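Long-range contact in endo-b-1,4-glucanase (Nasutitermes takasagoensis, PDB 1KS8), which probably hydrolyses internal beta-1,4-glucosidic linkages in cellulose and related beta-glucans as a family 9 glycosyl hydrolase: residues Tyr140-Gly153 / Phe187-Asp201. Residues are numbered along the deposited sequence; the frame is centred on the assembly and turned at random.
Sequences YKIDTSRPGSDLAG and FANNYRGKYSDSITD
F187 lies near the end of helix 171-190, and its ring packs against I142 and the backbone of D143. CG is anti to the backbone N (chi1 171°), which brings F187 CZ to 3.5 Å from D143 CA and CE2 against I142 CD1. A152 CB packs against F187 CD2 and A188 CB, and at the alanine pair the helices 149-165 and 171-190 meet through methyl groups. The carbonyl O of A188 takes a hydrogen bond from S149 OG at 2.8 Å, in the carbonyl plane. The same OG accepts from G193 N, so the buried hydroxyl is both donor and acceptor. Y191 turns one ring face to T144, whose CG2 makes a CH-pi contact 3.7 Å from the ring centroid. A water over one face of the F187 ring bridges Y191 O and G148 N. P147 CG rests on R192 O and G193 CA. G193 O then accepts from S149 N at 2.8 Å, in the first turn of helix 149-165, with G148 at the N-cap. These are inter-helix connections of the family 9 (alpha/alpha)6 barrel: the chain leaving helix 171-190 is tied to the start of helix 149-165, the helix before it in sequence. Y195 N donates to the syn lone pair of D150 OD1 at 2.9 Å, and L151 N reaches the same oxygen on the anti side, well out of the carboxylate plane. D150 OD2 bonds S208, and its carboxylate lies close to E214, a calcium ligand in another structure of this protein. With alanine here, the amides of Y195 and L151 and the hydroxyl of S208 would probably lose their shared carboxylate partner. The side chains of Y195 and L151 cross at about a right angle, CB against CB, and Y195 OH is bonded to Y206 O. S198 OG donates to P147 O at 2.7 Å, on a lone pair. I199 CG2 packs on Y140 CB at 3.6 Å, and D201 CB reaches Y140 CE2.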
loop_
_atom_site.group_PDB
_atom_site.type_symbol
_atom_site.label_atom_id
_atom_site.label_comp_id
_atom_site.label_asym_id
_atom_site.label_seq_id
_atom_site.Cartn_x
_atom_site.Cartn_y
_atom_site.Cartn_z
ATOM N N TYR A 140 -15.645 -12.708 0.665
ATOM C CA TYR A 140 -15.329 -13.398 1.909
ATOM C C TYR A 140 -15.230 -12.394 3.049
ATOM O O TYR A 140 -14.722 -11.284 2.868
ATOM C CB TYR A 140 -14.004 -14.149 1.765
ATOM C CG TYR A 140 -13.951 -15.111 0.596
ATOM C CD1 TYR A 140 -14.895 -16.127 0.456
ATOM C CD2 TYR A 140 -12.937 -15.022 -0.357
ATOM C CE1 TYR A 140 -14.829 -17.034 -0.605
ATOM C CE2 TYR A 140 -12.861 -15.921 -1.418
ATOM C CZ TYR A 140 -13.806 -16.922 -1.536
ATOM O OH TYR A 140 -13.720 -17.815 -2.584
ATOM N N LYS A 141 -15.697 -12.790 4.227
ATOM C CA LYS A 141 -15.685 -11.896 5.372
ATOM C C LYS A 141 -15.148 -12.522 6.651
ATOM O O LYS A 141 -14.998 -13.742 6.759
ATOM C CB LYS A 141 -17.112 -11.420 5.651
ATOM C CG LYS A 141 -18.037 -12.540 6.127
ATOM C CD LYS A 141 -19.451 -12.037 6.388
ATOM C CE LYS A 141 -20.302 -13.096 7.073
ATOM N NZ LYS A 141 -20.393 -14.345 6.276
ATOM N N ILE A 142 -14.844 -11.655 7.607
ATOM C CA ILE A 142 -14.428 -12.089 8.926
ATOM C C ILE A 142 -15.577 -11.608 9.812
ATOM O O ILE A 142 -16.280 -10.651 9.469
ATOM C CB ILE A 142 -13.089 -11.446 9.400
ATOM C CG1 ILE A 142 -13.113 -9.927 9.217
ATOM C CG2 ILE A 142 -11.920 -12.071 8.650
ATOM C CD1 ILE A 142 -11.899 -9.227 9.816
ATOM N N ASP A 143 -15.800 -12.301 10.921
ATOM C CA ASP A 143 -16.859 -11.937 11.854
ATOM C C ASP A 143 -16.494 -12.468 13.234
ATOM O O ASP A 143 -15.368 -12.910 13.444
ATOM C CB ASP A 143 -18.221 -12.487 11.396
ATOM C CG ASP A 143 -18.179 -13.958 11.033
ATOM O OD1 ASP A 143 -17.507 -14.734 11.738
ATOM O OD2 ASP A 143 -18.839 -14.341 10.042
ATOM N N THR A 144 -17.430 -12.433 14.175
ATOM C CA THR A 144 -17.126 -12.901 15.522
ATOM C C THR A 144 -16.757 -14.381 15.622
ATOM O O THR A 144 -16.016 -14.770 16.522
ATOM C CB THR A 144 -18.287 -12.607 16.497
ATOM O OG1 THR A 144 -19.491 -13.219 16.017
ATOM C CG2 THR A 144 -18.496 -11.104 16.626
ATOM N N SER A 145 -17.254 -15.200 14.700
ATOM C CA SER A 145 -16.950 -16.631 14.720
ATOM C C SER A 145 -15.677 -16.946 13.935
ATOM O O SER A 145 -15.012 -17.950 14.186
ATOM C CB SER A 145 -18.122 -17.434 14.145
ATOM O OG SER A 145 -18.350 -17.117 12.785
ATOM N N ARG A 146 -15.352 -16.078 12.984
ATOM C CA ARG A 146 -14.164 -16.226 12.146
ATOM C C ARG A 146 -13.493 -14.859 12.133
ATOM O O ARG A 146 -13.669 -14.080 11.199
ATOM C CB ARG A 146 -14.572 -16.617 10.724
ATOM C CG ARG A 146 -15.233 -17.979 10.611
ATOM C CD ARG A 146 -15.825 -18.174 9.223
ATOM N NE ARG A 146 -16.172 -19.567 8.958
ATOM C CZ ARG A 146 -15.281 -20.545 8.820
ATOM N NH1 ARG A 146 -13.985 -20.281 8.922
ATOM N NH2 ARG A 146 -15.685 -21.783 8.574
ATOM N N PRO A 147 -12.703 -14.556 13.173
ATOM C CA PRO A 147 -12.002 -13.277 13.313
ATOM C C PRO A 147 -10.832 -12.989 12.377
ATOM O O PRO A 147 -10.398 -13.837 11.604
ATOM C CB PRO A 147 -11.575 -13.289 14.777
ATOM C CG PRO A 147 -11.250 -14.722 14.995
ATOM C CD PRO A 147 -12.415 -15.434 14.323
ATOM N N GLY A 148 -10.336 -11.760 12.469
ATOM C CA GLY A 148 -9.215 -11.332 11.654
ATOM C C GLY A 148 -8.677 -10.036 12.222
ATOM O O GLY A 148 -8.899 -8.964 11.660
ATOM N N SER A 149 -7.971 -10.141 13.347
ATOM C CA SER A 149 -7.408 -8.979 14.026
ATOM C C SER A 149 -6.465 -8.167 13.152
ATOM O O SER A 149 -6.438 -6.940 13.243
ATOM C CB SER A 149 -6.664 -9.413 15.290
ATOM O OG SER A 149 -7.518 -10.146 16.148
ATOM N N ASP A 150 -5.683 -8.846 12.319
ATOM C CA ASP A 150 -4.757 -8.138 11.448
ATOM C C ASP A 150 -5.482 -7.343 10.366
ATOM O O ASP A 150 -5.179 -6.170 10.146
ATOM C CB ASP A 150 -3.730 -9.099 10.817
ATOM C CG ASP A 150 -4.313 -10.459 10.444
ATOM O OD1 ASP A 150 -5.546 -10.653 10.477
ATOM O OD2 ASP A 150 -3.507 -11.351 10.099
ATOM N N LEU A 151 -6.450 -7.974 9.707
ATOM C CA LEU A 151 -7.216 -7.309 8.659
ATOM C C LEU A 151 -8.057 -6.167 9.225
ATOM O O LEU A 151 -8.042 -5.056 8.695
ATOM C CB LEU A 151 -8.130 -8.314 7.959
ATOM C CG LEU A 151 -9.120 -7.749 6.937
ATOM C CD1 LEU A 151 -8.373 -7.102 5.780
ATOM C CD2 LEU A 151 -10.013 -8.873 6.436
ATOM N N ALA A 152 -8.791 -6.445 10.300
ATOM C CA ALA A 152 -9.630 -5.430 10.928
ATOM C C ALA A 152 -8.766 -4.307 11.498
ATOM O O ALA A 152 -9.123 -3.128 11.416
ATOM C CB ALA A 152 -10.474 -6.059 12.036
ATOM N N GLY A 153 -7.627 -4.683 12.073
ATOM C CA GLY A 153 -6.721 -3.703 12.643
ATOM C C GLY A 153 -6.111 -2.771 11.610
ATOM O O GLY A 153 -6.082 -1.556 11.806
ATOM N N PHE A 187 -13.521 -4.656 17.254
ATOM C CA PHE A 187 -13.730 -5.978 16.677
ATOM C C PHE A 187 -12.397 -6.735 16.655
ATOM O O PHE A 187 -12.310 -7.878 17.104
ATOM C CB PHE A 187 -14.308 -5.827 15.260
ATOM C CG PHE A 187 -14.380 -7.112 14.472
ATOM C CD1 PHE A 187 -14.756 -8.310 15.074
ATOM C CD2 PHE A 187 -14.100 -7.109 13.109
ATOM C CE1 PHE A 187 -14.850 -9.486 14.329
ATOM C CE2 PHE A 187 -14.193 -8.278 12.356
ATOM C CZ PHE A 187 -14.568 -9.468 12.968
ATOM N N ALA A 188 -11.355 -6.081 16.148
ATOM C CA ALA A 188 -10.031 -6.687 16.062
ATOM C C ALA A 188 -9.456 -7.073 17.423
ATOM O O ALA A 188 -8.849 -8.132 17.574
ATOM C CB ALA A 188 -9.074 -5.732 15.358
ATOM N N ASN A 189 -9.650 -6.213 18.414
ATOM C CA ASN A 189 -9.112 -6.462 19.745
ATOM C C ASN A 189 -9.924 -7.438 20.594
ATOM O O ASN A 189 -9.356 -8.214 21.365
ATOM C CB ASN A 189 -8.956 -5.132 20.485
ATOM C CG ASN A 189 -8.079 -5.249 21.712
ATOM O OD1 ASN A 189 -7.031 -5.894 21.678
ATOM N ND2 ASN A 189 -8.495 -4.613 22.801
ATOM N N ASN A 190 -11.246 -7.399 20.450
ATOM C CA ASN A 190 -12.140 -8.266 21.220
ATOM C C ASN A 190 -12.249 -9.690 20.673
ATOM O O ASN A 190 -12.583 -10.621 21.406
ATOM C CB ASN A 190 -13.539 -7.644 21.280
ATOM C CG ASN A 190 -13.569 -6.343 22.062
ATOM O OD1 ASN A 190 -14.513 -5.558 21.944
ATOM N ND2 ASN A 190 -12.546 -6.112 22.873
ATOM N N TYR A 191 -11.980 -9.850 19.382
ATOM C CA TYR A 191 -12.051 -11.153 18.730
ATOM C C TYR A 191 -10.718 -11.398 18.027
ATOM O O TYR A 191 -10.529 -11.023 16.867
ATOM C CB TYR A 191 -13.215 -11.161 17.736
ATOM C CG TYR A 191 -14.552 -10.901 18.402
ATOM C CD1 TYR A 191 -15.280 -11.941 18.977
ATOM C CD2 TYR A 191 -15.058 -9.606 18.510
ATOM C CE1 TYR A 191 -16.477 -11.696 19.650
ATOM C CE2 TYR A 191 -16.253 -9.349 19.181
ATOM C CZ TYR A 191 -16.955 -10.398 19.749
ATOM O OH TYR A 191 -18.129 -10.144 20.426
ATOM N N ARG A 192 -9.801 -12.033 18.752
ATOM C CA ARG A 192 -8.450 -12.316 18.271
ATOM C C ARG A 192 -8.322 -13.490 17.302
ATOM O O ARG A 192 -8.891 -14.561 17.520
ATOM C CB ARG A 192 -7.526 -12.566 19.469
ATOM C CG ARG A 192 -7.479 -11.451 20.511
ATOM C CD ARG A 192 -6.780 -10.208 19.984
ATOM N NE ARG A 192 -6.652 -9.163 21.000
ATOM C CZ ARG A 192 -5.775 -9.182 22.002
ATOM N NH1 ARG A 192 -4.932 -10.197 22.137
ATOM N NH2 ARG A 192 -5.738 -8.178 22.868
ATOM N N GLY A 193 -7.549 -13.282 16.238
ATOM C CA GLY A 193 -7.332 -14.331 15.257
ATOM C C GLY A 193 -6.693 -13.828 13.976
ATOM O O GLY A 193 -6.724 -12.631 13.689
ATOM N N LYS A 194 -6.097 -14.741 13.214
ATOM C CA LYS A 194 -5.465 -14.399 11.940
ATOM C C LYS A 194 -6.563 -14.397 10.879
ATOM O O LYS A 194 -7.294 -15.378 10.750
ATOM C CB LYS A 194 -4.421 -15.450 11.558
ATOM C CG LYS A 194 -3.293 -15.634 12.556
ATOM C CD LYS A 194 -2.398 -16.795 12.133
ATOM C CE LYS A 194 -1.287 -17.045 13.136
ATOM N NZ LYS A 194 -0.452 -18.216 12.748
ATOM N N TYR A 195 -6.670 -13.323 10.103
ATOM C CA TYR A 195 -7.721 -13.268 9.094
ATOM C C TYR A 195 -7.619 -14.355 8.026
ATOM O O TYR A 195 -8.641 -14.792 7.504
ATOM C CB TYR A 195 -7.767 -11.887 8.419
ATOM C CG TYR A 195 -6.985 -11.787 7.124
ATOM C CD1 TYR A 195 -5.596 -11.685 7.129
ATOM C CD2 TYR A 195 -7.639 -11.815 5.891
ATOM C CE1 TYR A 195 -4.874 -11.615 5.940
ATOM C CE2 TYR A 195 -6.928 -11.745 4.696
ATOM C CZ TYR A 195 -5.548 -11.646 4.727
ATOM O OH TYR A 195 -4.845 -11.578 3.547
ATOM N N SER A 196 -6.407 -14.796 7.697
ATOM C CA SER A 196 -6.266 -15.825 6.671
ATOM C C SER A 196 -6.648 -17.223 7.151
ATOM O O SER A 196 -6.639 -18.174 6.368
ATOM C CB SER A 196 -4.853 -15.819 6.067
ATOM O OG SER A 196 -3.844 -16.004 7.037
ATOM N N ASP A 197 -6.976 -17.347 8.436
ATOM C CA ASP A 197 -7.433 -18.623 8.977
ATOM C C ASP A 197 -8.955 -18.619 8.809
ATOM O O ASP A 197 -9.607 -19.662 8.881
ATOM C CB ASP A 197 -7.082 -18.768 10.464
ATOM C CG ASP A 197 -5.639 -19.183 10.692
ATOM O OD1 ASP A 197 -4.992 -19.671 9.743
ATOM O OD2 ASP A 197 -5.155 -19.034 11.835
ATOM N N SER A 198 -9.511 -17.429 8.594
ATOM C CA SER A 198 -10.949 -17.256 8.396
ATOM C C SER A 198 -11.233 -17.179 6.895
ATOM O O SER A 198 -12.034 -17.949 6.365
ATOM C CB SER A 198 -11.428 -15.986 9.101
ATOM O OG SER A 198 -11.242 -16.100 10.504
ATOM N N ILE A 199 -10.584 -16.239 6.217
ATOM C CA ILE A 199 -10.726 -16.104 4.772
ATOM C C ILE A 199 -9.569 -16.956 4.263
ATOM O O ILE A 199 -8.488 -16.453 3.946
ATOM C CB ILE A 199 -10.569 -14.634 4.328
ATOM C CG1 ILE A 199 -11.680 -13.790 4.961
ATOM C CG2 ILE A 199 -10.623 -14.535 2.808
ATOM C CD1 ILE A 199 -11.636 -12.313 4.607
ATOM N N THR A 200 -9.801 -18.263 4.211
ATOM C CA THR A 200 -8.760 -19.197 3.807
ATOM C C THR A 200 -8.207 -19.037 2.400
ATOM O O THR A 200 -7.080 -19.449 2.136
ATOM C CB THR A 200 -9.217 -20.660 4.001
ATOM O OG1 THR A 200 -10.391 -20.910 3.223
ATOM C CG2 THR A 200 -9.516 -20.930 5.475
ATOM N N ASP A 201 -8.969 -18.442 1.491
ATOM C CA ASP A 201 -8.456 -18.270 0.139
ATOM C C ASP A 201 -7.213 -17.385 0.170
ATOM O O ASP A 201 -6.294 -17.561 -0.628
ATOM C CB ASP A 201 -9.508 -17.636 -0.770
ATOM C CG ASP A 201 -9.117 -17.699 -2.235
ATOM O OD1 ASP A 201 -8.976 -16.637 -2.877
ATOM O OD2 ASP A 201 -8.947 -18.828 -2.742
HETATM O O HOH W 1 -11.194 -9.767 14.452
#